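Local coordinates for protein alpha-glucosidase ([Eubacterium] rectale, PDB 6PNR) that acts as a GH31 family sulfoquinovosidase, a glycoside hydrolase that probably cleaves alpha-glycosides of sulfoquinovose, the sulfonated sugar of sulfolipids, at residues Ile133-Pro138 / Glu411-Pro416; Met388-Glu393 / Phe439-Gly444; Leu600-Tyr605 / Trp612-Pro617; Val622-Gly627 / Thr644-Arg649. All coordinates share one frame; numbering follows the deposited sequence.

Interaction 1 (Ile133-Pro138 / Glu411-Pro416); sequences IWTSEP and EHNHWP
Thr135 and Asn413 bring the two backbones closest, with CA atoms 5.8 Å apart, where the irregular chain of 133-138 passes beside helix 408-429. The Asn413 amide grips the passing backbone with both of its ends. Asn413 OD1 accepts from Thr135 N at 3.0 Å. Asn413 ND2 gives to Ile133 O at 3.1 Å, from above the plane of that carbonyl. These two bonds fix the rotation of the amide. His412, one residue earlier, has its CG anti to the backbone N (chi1 173°), which sets the ring against the loop. His412 NE2 gives a short bond of 2.5 Å to Thr135 O, which lies in the imidazole plane. The contact joins the loop after strand 130-133, the edge of an antiparallel sheet ahead of the barrel, to a TIM-barrel helix of the beta-alpha-beta unit between strands 386-389 and 437-439. The Trp134 indole lies flat over the imidazole of His412 as an offset stack, with 3.9 Å between the centroid of its six-membered ring and that of the imidazole. A leucine in place of Trp134 would probably leave that face of His412 without its stacking partner and the imidazole held mainly by its edge. His412 ND1 bonds to Leu395 O. If both ring N-H groups donate, the two carbonyl acceptors would tend to stabilise the doubly protonated ring. Thr135 CG2 also meets Pro416 CG at 4.0 Å, while Thr135 OG1 bonds to Asn166 O.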
# COMPACT_ATOMS: atom_id res chain seq x y z
N ILE A 133 -5.99 15.14 -3.94
CA ILE A 133 -5.61 16.44 -4.50
C ILE A 133 -4.52 17.00 -3.59
O ILE A 133 -4.81 17.63 -2.57
CB ILE A 133 -6.82 17.39 -4.59
CG1 ILE A 133 -7.98 16.71 -5.32
CG2 ILE A 133 -6.42 18.76 -5.21
CD1 ILE A 133 -7.69 16.28 -6.75
N TRP A 134 -3.26 16.74 -3.94
CA TRP A 134 -2.12 17.14 -3.12
C TRP A 134 -0.93 17.22 -4.06
O TRP A 134 -0.54 16.19 -4.63
CB TRP A 134 -1.88 16.13 -1.99
CG TRP A 134 -0.84 16.53 -0.96
CD1 TRP A 134 0.45 16.10 -0.89
CD2 TRP A 134 -1.03 17.43 0.14
NE1 TRP A 134 1.09 16.67 0.19
CE2 TRP A 134 0.20 17.49 0.84
CE3 TRP A 134 -2.11 18.19 0.61
CZ2 TRP A 134 0.37 18.29 1.97
CZ3 TRP A 134 -1.93 18.97 1.74
CH2 TRP A 134 -0.71 19.02 2.41
N THR A 135 -0.39 18.42 -4.27
CA THR A 135 0.73 18.54 -5.19
C THR A 135 1.97 17.90 -4.57
O THR A 135 2.22 18.01 -3.37
CB THR A 135 0.98 20.01 -5.57
OG1 THR A 135 2.09 20.09 -6.48
CG2 THR A 135 1.26 20.89 -4.34
N SER A 136 2.71 17.15 -5.38
CA SER A 136 3.88 16.43 -4.87
C SER A 136 4.71 15.98 -6.07
O SER A 136 4.29 16.11 -7.22
CB SER A 136 3.47 15.23 -4.01
OG SER A 136 3.02 14.14 -4.82
N GLU A 137 5.87 15.42 -5.78
CA GLU A 137 6.54 14.65 -6.82
C GLU A 137 5.55 13.62 -7.36
O GLU A 137 4.84 12.97 -6.57
CB GLU A 137 7.79 13.97 -6.26
CG GLU A 137 8.93 14.94 -5.97
CD GLU A 137 9.69 15.34 -7.23
OE1 GLU A 137 9.50 14.69 -8.28
OE2 GLU A 137 10.46 16.32 -7.17
N PRO A 138 5.46 13.45 -8.68
CA PRO A 138 4.45 12.55 -9.25
C PRO A 138 4.80 11.08 -9.15
O PRO A 138 3.96 10.23 -9.49
CB PRO A 138 4.39 13.00 -10.72
CG PRO A 138 5.82 13.40 -10.99
CD PRO A 138 6.27 14.10 -9.73
N GLU A 411 -1.71 25.96 2.74
CA GLU A 411 -0.82 26.64 1.81
C GLU A 411 -0.03 25.69 0.91
O GLU A 411 0.49 26.14 -0.12
CB GLU A 411 0.16 27.54 2.57
CG GLU A 411 -0.52 28.64 3.37
CD GLU A 411 -0.98 29.79 2.51
OE1 GLU A 411 -1.13 29.62 1.28
OE2 GLU A 411 -1.18 30.90 3.07
N HIS A 412 0.06 24.41 1.27
CA HIS A 412 0.82 23.46 0.46
C HIS A 412 0.33 23.44 -0.99
O HIS A 412 1.12 23.61 -1.93
CB HIS A 412 0.76 22.05 1.06
CG HIS A 412 1.37 21.01 0.17
ND1 HIS A 412 2.72 20.70 0.21
CD2 HIS A 412 0.84 20.25 -0.82
CE1 HIS A 412 2.98 19.78 -0.69
NE2 HIS A 412 1.87 19.49 -1.33
N ASN A 413 -0.98 23.23 -1.19
CA ASN A 413 -1.52 23.23 -2.54
C ASN A 413 -1.58 24.62 -3.13
O ASN A 413 -1.71 24.76 -4.35
CB ASN A 413 -2.92 22.62 -2.58
CG ASN A 413 -2.91 21.10 -2.38
OD1 ASN A 413 -1.92 20.43 -2.67
ND2 ASN A 413 -4.03 20.57 -1.90
N HIS A 414 -1.53 25.65 -2.29
CA HIS A 414 -1.56 27.02 -2.77
C HIS A 414 -0.23 27.42 -3.41
O HIS A 414 -0.21 28.28 -4.28
CB HIS A 414 -1.88 27.97 -1.63
CG HIS A 414 -2.25 29.35 -2.08
ND1 HIS A 414 -2.20 30.45 -1.25
CD2 HIS A 414 -2.69 29.81 -3.28
CE1 HIS A 414 -2.58 31.53 -1.91
NE2 HIS A 414 -2.88 31.17 -3.15
N TRP A 415 0.88 26.80 -2.97
CA TRP A 415 2.20 27.28 -3.37
C TRP A 415 2.41 27.36 -4.87
O TRP A 415 2.94 28.38 -5.34
CB TRP A 415 3.29 26.40 -2.73
CG TRP A 415 4.42 27.20 -2.22
CD1 TRP A 415 5.66 27.32 -2.77
CD2 TRP A 415 4.43 28.02 -1.05
NE1 TRP A 415 6.44 28.16 -2.01
CE2 TRP A 415 5.71 28.61 -0.95
CE3 TRP A 415 3.47 28.32 -0.07
CZ2 TRP A 415 6.06 29.47 0.09
CZ3 TRP A 415 3.81 29.18 0.96
CH2 TRP A 415 5.10 29.75 1.03
N PRO A 416 2.05 26.34 -5.68
CA PRO A 416 2.29 26.45 -7.12
C PRO A 416 1.65 27.65 -7.77
O PRO A 416 2.23 28.20 -8.71
CB PRO A 416 1.70 25.14 -7.66
CG PRO A 416 1.85 24.18 -6.52
CD PRO A 416 1.52 25.01 -5.32

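Interaction 2 (Met388-Glu393 / Phe439-Gly444); sequences MADFGE and FMRAGG. With 9VH ([(3~{S},4~{R},5~{R})-4,5-bis(oxidanyl)piperidin-3-yl]methanesulfonic acid), chain C.
Part of the wall of the inhibitor pocket is made here, at the ends of two neighbouring parallel strands of the TIM barrel, where Met388, Asp390, Phe391 and Arg441 gather beside the bound aza-sugar. Met388 and Phe439 form a parallel bridge, and Ala389 N bonds to Phe439 O at 2.8 Å. The Phe439 ring folds back so that Met388 CA lies over its face, a CH-pi contact. Beyond the strands, water 1 donates to Ala389 O and Phe391 O and accepts from Ala442 N, bridging the two chains where they part. CG of Arg441 stands between the backbone N and the carbonyl carbon (chi1 66°), and the chain then runs extended from CG to NE, to meet Glu393, Asp390 and Phe391. Glu393 OE2 accepts from Arg441 NE at 2.8 Å, in a salt bridge near the guanidinium edge, and Asn166 ND2 is a second partner of that oxygen. Asp390 OD1 sits over one face, 3.2 Å from Arg441 NE, bound by charge alone. Tyr318 OH bonds to Asp390 OD2. The Phe391 ring offers its face to Arg441 CZ, 4.4 Å from the ring centroid, as a cation-pi pair. Arg441 NH1 comes within 3.3 Å of the ring nitrogen N1 of the inhibitor. The carboxylate of Glu393 is likely to stabilise the positive charge of the buried guanidinium, and as a second-shell residue it probably orients Arg441 beside the inhibitor nitrogen.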
# COMPACT_ATOMS: atom_id res chain seq x y z
N MET A 388 12.53 27.73 -17.58
CA MET A 388 11.81 26.76 -16.77
C MET A 388 11.55 27.37 -15.40
O MET A 388 12.49 27.83 -14.74
CB MET A 388 12.61 25.47 -16.65
CG MET A 388 11.92 24.39 -15.81
SD MET A 388 12.83 22.82 -15.77
CE MET A 388 12.40 22.13 -17.36
N ALA A 389 10.28 27.41 -14.99
CA ALA A 389 9.90 27.91 -13.67
C ALA A 389 9.42 26.70 -12.87
O ALA A 389 8.25 26.34 -12.90
CB ALA A 389 8.83 29.01 -13.77
N ASP A 390 10.35 26.11 -12.12
CA ASP A 390 10.26 24.73 -11.69
C ASP A 390 9.73 24.63 -10.26
O ASP A 390 9.61 25.61 -9.53
CB ASP A 390 11.66 24.12 -11.79
CG ASP A 390 11.65 22.61 -11.76
OD1 ASP A 390 10.58 21.96 -11.84
OD2 ASP A 390 12.76 22.08 -11.65
N PHE A 391 9.39 23.40 -9.89
CA PHE A 391 8.99 23.03 -8.53
C PHE A 391 7.77 23.79 -8.05
O PHE A 391 6.97 24.28 -8.85
CB PHE A 391 10.16 23.22 -7.57
CG PHE A 391 11.24 22.16 -7.70
CD1 PHE A 391 11.13 20.95 -7.03
CD2 PHE A 391 12.36 22.38 -8.49
CE1 PHE A 391 12.13 19.97 -7.14
CE2 PHE A 391 13.36 21.41 -8.60
CZ PHE A 391 13.24 20.20 -7.94
N GLY A 392 7.61 23.88 -6.73
CA GLY A 392 6.39 24.38 -6.11
C GLY A 392 5.64 23.34 -5.30
O GLY A 392 4.61 23.70 -4.70
N GLU A 393 6.10 22.09 -5.24
CA GLU A 393 5.38 20.99 -4.61
C GLU A 393 5.88 20.63 -3.22
O GLU A 393 5.31 19.74 -2.59
CB GLU A 393 5.44 19.72 -5.47
CG GLU A 393 5.27 19.90 -6.97
CD GLU A 393 6.58 20.23 -7.68
OE1 GLU A 393 7.57 20.53 -6.98
OE2 GLU A 393 6.62 20.18 -8.92
N PHE A 439 7.80 28.14 -18.35
CA PHE A 439 6.99 26.93 -18.32
C PHE A 439 7.09 26.27 -16.96
O PHE A 439 8.18 26.19 -16.38
CB PHE A 439 7.35 25.95 -19.47
CG PHE A 439 8.82 25.92 -19.82
CD1 PHE A 439 9.38 26.89 -20.63
CD2 PHE A 439 9.63 24.87 -19.38
CE1 PHE A 439 10.73 26.84 -20.97
CE2 PHE A 439 10.98 24.81 -19.71
CZ PHE A 439 11.53 25.78 -20.50
N MET A 440 5.95 25.82 -16.45
CA MET A 440 5.83 25.25 -15.12
C MET A 440 5.32 23.82 -15.19
O MET A 440 4.55 23.46 -16.09
CB MET A 440 4.89 26.09 -14.25
CG MET A 440 5.17 27.59 -14.31
SD MET A 440 4.14 28.50 -13.16
CE MET A 440 4.71 27.87 -11.58
N ARG A 441 5.75 22.99 -14.24
CA ARG A 441 5.20 21.65 -14.11
C ARG A 441 4.18 21.53 -12.98
O ARG A 441 3.30 20.67 -13.05
CB ARG A 441 6.33 20.63 -13.87
CG ARG A 441 7.05 20.81 -12.53
CD ARG A 441 8.15 19.75 -12.29
NE ARG A 441 8.53 19.70 -10.89
CZ ARG A 441 9.49 18.90 -10.39
NH1 ARG A 441 10.16 18.08 -11.18
NH2 ARG A 441 9.76 18.93 -9.09
N ALA A 442 4.26 22.37 -11.95
CA ALA A 442 3.29 22.36 -10.87
C ALA A 442 2.20 23.41 -11.11
O ALA A 442 2.39 24.38 -11.84
CB ALA A 442 3.96 22.61 -9.52
N GLY A 443 1.06 23.20 -10.47
CA GLY A 443 -0.01 24.18 -10.63
C GLY A 443 -1.15 23.92 -9.67
O GLY A 443 -1.12 23.01 -8.84
N GLY A 444 -2.17 24.76 -9.82
CA GLY A 444 -3.37 24.70 -9.00
C GLY A 444 -4.41 25.58 -9.65
O GLY A 444 -4.21 26.11 -10.74
O1 9VH C . 18.26 18.81 -10.98
S1 9VH C . 17.57 20.04 -10.62
O2 9VH C . 16.60 19.79 -9.59
O3 9VH C . 18.51 21.09 -10.33
C1 9VH C . 16.71 20.51 -12.10
C2 9VH C . 15.60 19.54 -12.52
C3 9VH C . 14.42 19.73 -11.58
N1 9VH C . 13.14 19.13 -11.97
C4 9VH C . 12.76 19.46 -13.34
C5 9VH C . 13.88 19.06 -14.30
O4 9VH C . 13.46 19.39 -15.62
C6 9VH C . 15.16 19.81 -13.96
O5 9VH C . 16.20 19.45 -14.86
O HOH W 1 6.64 24.47 -11.70

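Interaction 3 (Leu600-Tyr605 / Trp612-Pro617)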
# COMPACT_ATOMS: atom_id res chain seq x y z
N LEU A 600 -6.03 14.79 -36.23
CA LEU A 600 -6.05 13.75 -35.21
C LEU A 600 -4.65 13.17 -35.11
O LEU A 600 -4.06 12.79 -36.13
CB LEU A 600 -7.07 12.65 -35.53
CG LEU A 600 -7.25 11.68 -34.36
CD1 LEU A 600 -8.70 11.22 -34.29
CD2 LEU A 600 -6.32 10.45 -34.45
N ILE A 601 -4.12 13.12 -33.89
CA ILE A 601 -2.79 12.59 -33.62
C ILE A 601 -2.94 11.40 -32.71
O ILE A 601 -3.62 11.48 -31.68
CB ILE A 601 -1.87 13.65 -32.98
CG1 ILE A 601 -2.03 15.01 -33.69
CG2 ILE A 601 -0.42 13.15 -33.01
CD1 ILE A 601 -1.68 14.99 -35.20
N ALA A 602 -2.30 10.29 -33.08
CA ALA A 602 -2.30 9.04 -32.31
C ALA A 602 -0.86 8.57 -32.18
O ALA A 602 -0.40 7.74 -32.97
CB ALA A 602 -3.17 7.98 -32.98
N PRO A 603 -0.11 9.10 -31.21
CA PRO A 603 1.33 8.81 -31.16
C PRO A 603 1.63 7.34 -30.88
O PRO A 603 0.98 6.69 -30.07
CB PRO A 603 1.82 9.70 -30.01
CG PRO A 603 0.82 10.83 -29.97
CD PRO A 603 -0.50 10.16 -30.27
N VAL A 604 2.65 6.83 -31.58
CA VAL A 604 3.23 5.54 -31.21
C VAL A 604 3.91 5.70 -29.87
O VAL A 604 4.85 6.49 -29.72
CB VAL A 604 4.22 5.05 -32.28
CG1 VAL A 604 4.94 3.77 -31.81
CG2 VAL A 604 3.48 4.82 -33.61
N TYR A 605 3.44 4.96 -28.87
CA TYR A 605 4.02 5.05 -27.54
C TYR A 605 4.65 3.73 -27.10
O TYR A 605 4.90 3.54 -25.91
CB TYR A 605 2.98 5.52 -26.52
CG TYR A 605 1.74 4.65 -26.35
CD1 TYR A 605 1.80 3.45 -25.65
CD2 TYR A 605 0.50 5.05 -26.87
CE1 TYR A 605 0.66 2.65 -25.48
CE2 TYR A 605 -0.64 4.26 -26.70
CZ TYR A 605 -0.55 3.06 -26.01
OH TYR A 605 -1.67 2.29 -25.83
N TRP A 612 0.52 1.06 -36.60
CA TRP A 612 -0.16 1.54 -35.41
C TRP A 612 -1.67 1.49 -35.64
O TRP A 612 -2.14 1.89 -36.71
CB TRP A 612 0.29 2.96 -35.05
CG TRP A 612 -0.09 3.40 -33.64
CD1 TRP A 612 -1.00 4.37 -33.30
CD2 TRP A 612 0.42 2.87 -32.41
NE1 TRP A 612 -1.08 4.47 -31.93
CE2 TRP A 612 -0.22 3.57 -31.36
CE3 TRP A 612 1.36 1.89 -32.09
CZ2 TRP A 612 0.04 3.30 -30.01
CZ3 TRP A 612 1.63 1.62 -30.75
CH2 TRP A 612 0.97 2.32 -29.73
N ASP A 613 -2.41 0.98 -34.65
CA ASP A 613 -3.86 0.96 -34.70
C ASP A 613 -4.41 2.32 -34.29
O ASP A 613 -3.98 2.89 -33.29
CB ASP A 613 -4.43 -0.12 -33.76
CG ASP A 613 -4.05 -1.53 -34.19
OD1 ASP A 613 -3.89 -1.78 -35.40
OD2 ASP A 613 -3.93 -2.40 -33.30
N VAL A 614 -5.36 2.84 -35.06
CA VAL A 614 -5.93 4.16 -34.82
C VAL A 614 -7.44 4.05 -34.86
O VAL A 614 -8.00 3.37 -35.73
CB VAL A 614 -5.45 5.18 -35.88
CG1 VAL A 614 -6.05 6.57 -35.63
CG2 VAL A 614 -3.92 5.24 -35.93
N TYR A 615 -8.12 4.73 -33.94
CA TYR A 615 -9.55 4.93 -34.05
C TYR A 615 -9.81 6.35 -34.55
O TYR A 615 -9.42 7.32 -33.90
CB TYR A 615 -10.28 4.71 -32.73
CG TYR A 615 -11.74 5.11 -32.86
CD1 TYR A 615 -12.66 4.22 -33.40
CD2 TYR A 615 -12.18 6.38 -32.50
CE1 TYR A 615 -13.99 4.58 -33.56
CE2 TYR A 615 -13.52 6.74 -32.65
CZ TYR A 615 -14.42 5.83 -33.18
OH TYR A 615 -15.74 6.17 -33.35
N LEU A 616 -10.48 6.46 -35.70
CA LEU A 616 -10.90 7.75 -36.23
C LEU A 616 -12.40 7.95 -36.02
O LEU A 616 -13.18 7.05 -36.35
CB LEU A 616 -10.57 7.88 -37.72
CG LEU A 616 -9.10 7.93 -38.13
CD1 LEU A 616 -9.01 8.00 -39.65
CD2 LEU A 616 -8.41 9.12 -37.49
N PRO A 617 -12.83 9.08 -35.48
CA PRO A 617 -14.26 9.41 -35.49
C PRO A 617 -14.77 9.56 -36.92
O PRO A 617 -14.00 9.76 -37.86
CB PRO A 617 -14.34 10.74 -34.73
CG PRO A 617 -13.04 10.81 -33.95
CD PRO A 617 -12.02 10.10 -34.78
O HOH W 2 -1.66 6.55 -29.79
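Trp612 lies across the chain of 603-605 and meets it with both face and edge. Its CG stands anti to the backbone N (chi1 -165°), and this swings the indole over toward the other segment. Val604 CA sits almost on the normal of the six-membered ring of Trp612, 3.9 Å from its centroid, in a CH-pi contact. Val604 CG2 touches Trp612 CD2 at 3.8 Å. The far edge of the indole points at the face of Tyr605. This pair is T-shaped, with planes 80° apart, and Tyr605 CE2 is 3.5 Å from Trp612 CZ2. A chi1 of 60° tucks CG of Tyr605 in between the two backbone branches and brings its ring there. Water 2 accepts from Trp612 NE1 at 3.0 Å and donates to Pro603 O, so the indole N-H is satisfied through a bridge. An alanine at Trp612 is likely to strip the Tyr605 face and the Val604 backbone of their cover and to cost the water its indole donor. The contact lies in the C-terminal beta domain of the GH31 fold. It packs the end of strand 599-601 and the loop after it against strand 611-616, which pairs with strand 633-638. Tyr605 also reaches helix 469-481 of the barrel. At the other end the contact is purely apolar. Leu600 CD1 meets Pro617 CD at 3.5 Å and Leu616 CD2 at 3.8 Å. Leu600 and Val614 slide past each other in opposite directions, CD2 beside CG1. Ala602 CB fits against both methyls of Val614, the nearer, CG2, at 4.1 Å.

Interaction 4 (Val622-Gly627 / Thr644-Arg649)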
# COMPACT_ATOMS: atom_id res chain seq x y z
N VAL A 622 -7.68 12.44 -43.97
CA VAL A 622 -6.56 12.18 -44.87
C VAL A 622 -5.34 11.87 -44.02
O VAL A 622 -4.94 12.69 -43.19
CB VAL A 622 -6.27 13.38 -45.79
CG1 VAL A 622 -5.13 13.02 -46.75
CG2 VAL A 622 -7.53 13.81 -46.56
N HIS A 623 -4.76 10.68 -44.21
CA HIS A 623 -3.50 10.34 -43.55
C HIS A 623 -2.39 11.26 -44.05
O HIS A 623 -2.18 11.39 -45.26
CB HIS A 623 -3.15 8.88 -43.80
CG HIS A 623 -1.92 8.42 -43.09
ND1 HIS A 623 -0.78 8.01 -43.76
CD2 HIS A 623 -1.64 8.30 -41.77
CE1 HIS A 623 0.14 7.66 -42.88
NE2 HIS A 623 -0.35 7.83 -41.67
N LEU A 624 -1.67 11.88 -43.12
CA LEU A 624 -0.79 13.00 -43.48
C LEU A 624 0.32 12.58 -44.42
O LEU A 624 0.65 13.30 -45.37
CB LEU A 624 -0.21 13.64 -42.22
CG LEU A 624 0.85 14.73 -42.44
CD1 LEU A 624 0.24 15.93 -43.18
CD2 LEU A 624 1.45 15.17 -41.11
N TRP A 625 0.95 11.43 -44.17
CA TRP A 625 2.15 11.06 -44.91
C TRP A 625 1.84 10.39 -46.25
O TRP A 625 2.67 10.46 -47.17
CB TRP A 625 3.04 10.14 -44.05
CG TRP A 625 3.25 10.67 -42.65
CD1 TRP A 625 2.78 10.12 -41.48
CD2 TRP A 625 3.96 11.86 -42.26
NE1 TRP A 625 3.16 10.89 -40.41
CE2 TRP A 625 3.88 11.96 -40.86
CE3 TRP A 625 4.65 12.85 -42.97
CZ2 TRP A 625 4.48 13.02 -40.15
CZ3 TRP A 625 5.24 13.90 -42.27
CH2 TRP A 625 5.14 13.97 -40.87
N THR A 626 0.68 9.74 -46.38
CA THR A 626 0.36 9.02 -47.61
C THR A 626 -0.72 9.67 -48.46
O THR A 626 -0.75 9.42 -49.67
CB THR A 626 -0.07 7.58 -47.30
OG1 THR A 626 -1.21 7.59 -46.42
CG2 THR A 626 1.07 6.80 -46.66
N GLY A 627 -1.58 10.50 -47.87
CA GLY A 627 -2.71 11.04 -48.60
C GLY A 627 -3.91 10.13 -48.67
O GLY A 627 -4.95 10.54 -49.21
N THR A 644 4.59 9.83 -37.73
CA THR A 644 3.56 9.86 -36.70
C THR A 644 2.20 9.49 -37.30
O THR A 644 1.86 9.96 -38.38
CB THR A 644 3.47 11.26 -36.09
OG1 THR A 644 4.78 11.79 -35.90
CG2 THR A 644 2.73 11.24 -34.76
N PRO A 645 1.41 8.65 -36.62
CA PRO A 645 0.03 8.44 -37.07
C PRO A 645 -0.78 9.73 -36.95
O PRO A 645 -1.32 10.03 -35.88
CB PRO A 645 -0.48 7.34 -36.13
CG PRO A 645 0.77 6.61 -35.73
CD PRO A 645 1.77 7.72 -35.54
N ALA A 646 -0.84 10.50 -38.03
CA ALA A 646 -1.45 11.82 -38.02
C ALA A 646 -2.37 11.96 -39.22
O ALA A 646 -2.03 11.54 -40.33
CB ALA A 646 -0.39 12.92 -38.05
N PHE A 647 -3.54 12.55 -38.98
CA PHE A 647 -4.59 12.68 -39.99
C PHE A 647 -5.13 14.09 -39.92
O PHE A 647 -5.16 14.70 -38.84
CB PHE A 647 -5.71 11.65 -39.75
CG PHE A 647 -5.22 10.24 -39.59
CD1 PHE A 647 -4.62 9.82 -38.40
CD2 PHE A 647 -5.33 9.33 -40.63
CE1 PHE A 647 -4.14 8.53 -38.26
CE2 PHE A 647 -4.86 8.03 -40.49
CZ PHE A 647 -4.26 7.63 -39.30
N TYR A 648 -5.56 14.62 -41.06
CA TYR A 648 -6.24 15.91 -41.08
C TYR A 648 -7.58 15.79 -41.79
O TYR A 648 -7.80 14.90 -42.62
CB TYR A 648 -5.38 17.02 -41.74
CG TYR A 648 -5.05 16.82 -43.19
CD1 TYR A 648 -5.87 17.32 -44.20
CD2 TYR A 648 -3.89 16.15 -43.57
CE1 TYR A 648 -5.54 17.14 -45.55
CE2 TYR A 648 -3.56 15.96 -44.88
CZ TYR A 648 -4.38 16.46 -45.88
OH TYR A 648 -4.02 16.26 -47.19
N ARG A 649 -8.49 16.70 -41.43
CA ARG A 649 -9.80 16.77 -42.08
C ARG A 649 -9.64 17.20 -43.53
O ARG A 649 -8.98 18.20 -43.83
CB ARG A 649 -10.69 17.76 -41.34
CG ARG A 649 -11.07 17.33 -39.93
CD ARG A 649 -11.99 18.38 -39.28
NE ARG A 649 -13.07 18.77 -40.16
CZ ARG A 649 -13.20 19.97 -40.72
NH1 ARG A 649 -12.30 20.93 -40.48
NH2 ARG A 649 -14.22 20.22 -41.53
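Val622 and Tyr648 form a hydrogen-bonded antiparallel pair, with Val622 N to Tyr648 O at 2.8 Å and Tyr648 N to Val622 O at 2.9 Å. Leu624 N to Ala646 O continues the ladder. His623 and Phe647, between these bonds, are the non-hydrogen-bonded pair. One side-chain donor joins them: Trp625 NE1 gives to Thr644 O at 2.6 Å, a short bond close to the indole plane. These strands, 621-623 and 646-649, are neighbours in the antiparallel sheet of the C-terminal domain. Past its strand the first segment turns, and Gly627 N closes back on His623 O. The apolar and ring contacts fall on two faces. On the face of Val622 and Tyr648, the phenol ring reaches across to strand 621-623, a direction set by its chi1 of 63°. Val622 CB then rests over the ring face, 3.8 Å from the centroid of Tyr648. Leu624 CD1 reaches the ring at 4.2 Å from Tyr648 CD2, and helix 655-665 packs on this side. On the face of His623 and Phe647, the two rings meet obliquely, with planes at 55°. His623 CD2 is 3.5 Å from Phe647 CE2. His623 ND1 is held by Thr626 OG1.

All four contacts are buried, but they form two clusters. Interactions 1 and 2 lie near the middle of the chain, their centres 10 Å apart. Glu137 of the first reaches Arg441 of the second in a long, weak ion pair, and Thr135 packs on Glu393. Interactions 3 and 4 sit in the C-terminal domain, their centres also 10 Å apart, and both reach one sheet, through neighbouring strands 599-601 and 646-649. About 18 Å or more separates the nearest atoms of the two clusters. Chemistry follows place. Interaction 2, at the inhibitor, is rich in charge. Interaction 1, beside it, uses amide and imidazole bonds to backbone. Interaction 3 is apolar and aromatic, while interaction 4 rests on strand pairing.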